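PDB 7EHP: chitin oligosaccahride binding protein NagB1, which binds the chitin oligosaccharides N,N'-diacetylchitobiose and N,N',N''-triacetylchitotriose as a solute-binding protein, probably delivering them to a membrane transporter. Local coordinates for residues A[16-19]-A[20-24]. Sequence-based numbering, arbitrary orientation.
Sequences LRLK and MLEDI. With NAG (2-acetamido-2-deoxy-beta-D-glucopyranose), chain C.
Lys19 and Asp23 form a salt bridge one turn apart on helix 15-31. Lys19 NZ lies 3.0 Å from Asp23 OD1 and meets that oxygen on its syn lone pair, the side facing OD2. The lysine starts with CG anti to its own N (chi1 180°), then bends at chi2 and again at chi4, which brings the ammonium round to the carboxylate. The carboxylate of Asp23 has a second cationic partner: its OD2 forms a salt bridge with Arg315 of helix 310-320. Glu22 turns its carboxylate to Arg15 instead, and Lys19 touches it through carbon, Lys19 CD to Glu22 OE1 at 3.7 Å.

The backbone bonds are those of a regular alpha-helix. Met20, Leu21, Glu22 and Asp23 donate to the carbonyls of Leu16, Arg17, Leu18 and Lys19. The shortest, Glu22 N to Leu18 O, is 2.8 Å.

This helix is the crossover of a beta-alpha-beta unit, between the parallel strands 3-7 and 37-41, in a fold of the periplasmic binding protein type. Near its N-terminal end, Arg17 extends into the sugar pocket, bent at chi3 (81°). Arg17 NH1 and NH2 both donate to NAG O7, the acetamide oxygen, at 3.0 and 2.9 Å, and O7 sits in plane at the guanidinium edge. Two donors on one oxygen probably restrict rotation of the guanidinium. Asp44 and Asn284 also hydrogen-bond this sugar.

Between the two segments the apolar contact is small: Leu18 CD1 meets Leu21 CB at 4.2 Å, the two side chains crossing at about a right angle. Both also touch His7 of strand 3-7. Outside the segments, Met20 packs on Met312 and Gln316 of helix 310-320 and on Met307 of helix 294-307.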
ATOM      1  N   LEU A  16     -14.889   5.806  -8.799  1.00 21.24           N
ATOM      2  CA  LEU A  16     -15.607   6.413  -7.675  1.00 18.11           C
ATOM      3  C   LEU A  16     -14.672   7.222  -6.778  1.00 19.72           C
ATOM      4  O   LEU A  16     -15.068   8.275  -6.253  1.00 17.11           O
ATOM      5  CB  LEU A  16     -16.331   5.340  -6.861  1.00 17.91           C
ATOM      6  CG  LEU A  16     -17.533   4.721  -7.574  1.00 24.89           C
ATOM      7  CD1 LEU A  16     -17.973   3.467  -6.837  1.00 25.36           C
ATOM      8  CD2 LEU A  16     -18.684   5.724  -7.681  1.00 18.64           C
ATOM      9  N   ARG A  17     -13.420   6.770  -6.618  1.00 15.33           N
ATOM     10  CA  ARG A  17     -12.459   7.531  -5.816  1.00 15.50           C
ATOM     11  C   ARG A  17     -12.109   8.863  -6.477  1.00 16.83           C
ATOM     12  O   ARG A  17     -11.940   9.872  -5.781  1.00 16.96           O
ATOM     13  CB  ARG A  17     -11.191   6.710  -5.580  1.00 16.22           C
ATOM     14  CG  ARG A  17     -11.426   5.412  -4.809  1.00 18.66           C
ATOM     15  CD  ARG A  17     -10.117   4.799  -4.345  1.00 16.01           C
ATOM     16  NE  ARG A  17      -9.623   5.424  -3.121  1.00 19.72           N
ATOM     17  CZ  ARG A  17      -8.568   4.987  -2.439  1.00 18.40           C
ATOM     18  NH1 ARG A  17      -7.901   3.929  -2.875  1.00 15.80           N
ATOM     19  NH2 ARG A  17      -8.170   5.610  -1.334  1.00 11.45           N
ATOM     20  N   LEU A  18     -11.987   8.890  -7.811  1.00 17.93           N
ATOM     21  CA  LEU A  18     -11.732  10.160  -8.488  1.00 15.72           C
ATOM     22  C   LEU A  18     -12.961  11.062  -8.441  1.00 19.33           C
ATOM     23  O   LEU A  18     -12.847  12.273  -8.209  1.00 17.38           O
ATOM     24  CB  LEU A  18     -11.306   9.933  -9.933  1.00 15.70           C
ATOM     25  CG  LEU A  18     -10.978  11.178 -10.777  1.00 21.17           C
ATOM     26  CD1 LEU A  18     -10.100  12.204 -10.044  1.00 15.99           C
ATOM     27  CD2 LEU A  18     -10.349  10.760 -12.101  1.00 17.12           C
ATOM     28  N   LYS A  19     -14.141  10.487  -8.658  1.00 14.97           N
ATOM     29  CA  LYS A  19     -15.373  11.255  -8.543  1.00 16.70           C
ATOM     30  C   LYS A  19     -15.488  11.919  -7.174  1.00 19.01           C
ATOM     31  O   LYS A  19     -15.954  13.062  -7.073  1.00 23.24           O
ATOM     32  CB  LYS A  19     -16.573  10.349  -8.822  1.00 22.17           C
ATOM     33  CG  LYS A  19     -17.919  11.046  -8.719  1.00 22.93           C
ATOM     34  CD  LYS A  19     -17.996  12.265  -9.633  1.00 26.79           C
ATOM     35  CE  LYS A  19     -19.456  12.628  -9.919  1.00 31.35           C
ATOM     36  NZ  LYS A  19     -20.069  13.247  -8.711  1.00 31.01           N
ATOM     37  N   MET A  20     -15.033  11.239  -6.111  1.00 19.21           N
ATOM     38  CA  MET A  20     -15.029  11.871  -4.791  1.00 18.15           C
ATOM     39  C   MET A  20     -14.059  13.045  -4.763  1.00 20.44           C
ATOM     40  O   MET A  20     -14.379  14.112  -4.226  1.00 16.50           O
ATOM     41  CB  MET A  20     -14.689  10.857  -3.694  1.00 18.07           C
ATOM     42  CG  MET A  20     -14.997  11.334  -2.272  1.00 20.33           C
ATOM     43  SD  MET A  20     -14.708  10.135  -0.926  1.00 20.33           S
ATOM     44  CE  MET A  20     -13.029  10.563  -0.443  1.00 13.63           C
ATOM     45  N   LEU A  21     -12.876  12.881  -5.368  1.00 18.67           N
ATOM     46  CA  LEU A  21     -11.944  14.004  -5.468  1.00 18.13           C
ATOM     47  C   LEU A  21     -12.567  15.174  -6.222  1.00 18.97           C
ATOM     48  O   LEU A  21     -12.379  16.334  -5.844  1.00 20.14           O
ATOM     49  CB  LEU A  21     -10.650  13.557  -6.158  1.00 14.06           C
ATOM     50  CG  LEU A  21      -9.653  12.855  -5.231  1.00 16.83           C
ATOM     51  CD1 LEU A  21      -8.576  12.103  -6.019  1.00 16.77           C
ATOM     52  CD2 LEU A  21      -9.014  13.840  -4.254  1.00 14.65           C
ATOM     53  N   GLU A  22     -13.312  14.890  -7.295  1.00 20.11           N
ATOM     54  CA  GLU A  22     -13.965  15.958  -8.050  1.00 20.93           C
ATOM     55  C   GLU A  22     -15.049  16.646  -7.225  1.00 24.46           C
ATOM     56  O   GLU A  22     -15.254  17.864  -7.355  1.00 19.58           O
ATOM     57  CB  GLU A  22     -14.555  15.401  -9.346  1.00 17.93           C
ATOM     58  CG  GLU A  22     -13.492  14.931 -10.340  1.00 18.78           C
ATOM     59  CD  GLU A  22     -14.044  14.064 -11.448  1.00 21.43           C
ATOM     60  OE1 GLU A  22     -15.288  13.897 -11.515  1.00 20.31           O
ATOM     61  OE2 GLU A  22     -13.232  13.553 -12.265  1.00 20.74           O
ATOM     62  N   ASP A  23     -15.787  15.881  -6.410  1.00 17.54           N
ATOM     63  CA  ASP A  23     -16.755  16.502  -5.504  1.00 21.46           C
ATOM     64  C   ASP A  23     -16.048  17.412  -4.512  1.00 19.10           C
ATOM     65  O   ASP A  23     -16.473  18.554  -4.280  1.00 19.21           O
ATOM     66  CB  ASP A  23     -17.568  15.439  -4.758  1.00 24.79           C
ATOM     67  CG  ASP A  23     -18.537  14.702  -5.662  1.00 25.79           C
ATOM     68  OD1 ASP A  23     -18.627  15.066  -6.849  1.00 35.76           O
ATOM     69  OD2 ASP A  23     -19.211  13.757  -5.188  1.00 30.31           O
ATOM     70  N   ILE A  24     -14.954  16.918  -3.918  1.00 17.80           N
ATOM     71  CA  ILE A  24     -14.175  17.738  -2.994  1.00 20.67           C
ATOM     72  C   ILE A  24     -13.684  19.006  -3.696  1.00 16.82           C
ATOM     73  O   ILE A  24     -13.721  20.105  -3.124  1.00 16.87           O
ATOM     74  CB  ILE A  24     -13.018  16.908  -2.385  1.00 14.63           C
ATOM     75  CG1 ILE A  24     -13.569  15.827  -1.439  1.00 18.16           C
ATOM     76  CG2 ILE A  24     -12.047  17.820  -1.629  1.00 14.73           C
ATOM     77  CD1 ILE A  24     -12.531  14.786  -0.947  1.00 19.52           C
TER
HETATM   78  C1  NAG C   1      -3.686   3.663  -3.315  1.00 17.58           C
HETATM   79  C2  NAG C   1      -3.306   3.462  -1.850  1.00 17.48           C
HETATM   80  C3  NAG C   1      -1.808   3.181  -1.730  1.00 17.33           C
HETATM   81  C4  NAG C   1      -1.347   2.107  -2.721  1.00 14.46           C
HETATM   82  C5  NAG C   1      -1.947   2.345  -4.114  1.00 18.25           C
HETATM   83  C6  NAG C   1      -1.660   1.263  -5.134  1.00 20.80           C
HETATM   84  C7  NAG C   1      -4.883   4.796  -0.505  1.00 15.67           C
HETATM   85  C8  NAG C   1      -5.052   6.030   0.332  1.00 14.79           C
HETATM   86  N2  NAG C   1      -3.670   4.616  -1.039  1.00 15.09           N
HETATM   87  O1  NAG C   1      -5.036   3.961  -3.413  1.00 33.12           O
HETATM   88  O3  NAG C   1      -1.517   2.814  -0.383  1.00 15.87           O
HETATM   89  O4  NAG C   1       0.058   2.264  -2.887  1.00 14.48           O
HETATM   90  O5  NAG C   1      -3.371   2.496  -4.043  1.00 17.31           O
HETATM   91  O6  NAG C   1      -1.981   1.726  -6.444  1.00 16.44           O
HETATM   92  O7  NAG C   1      -5.808   4.007  -0.697  1.00 17.72           O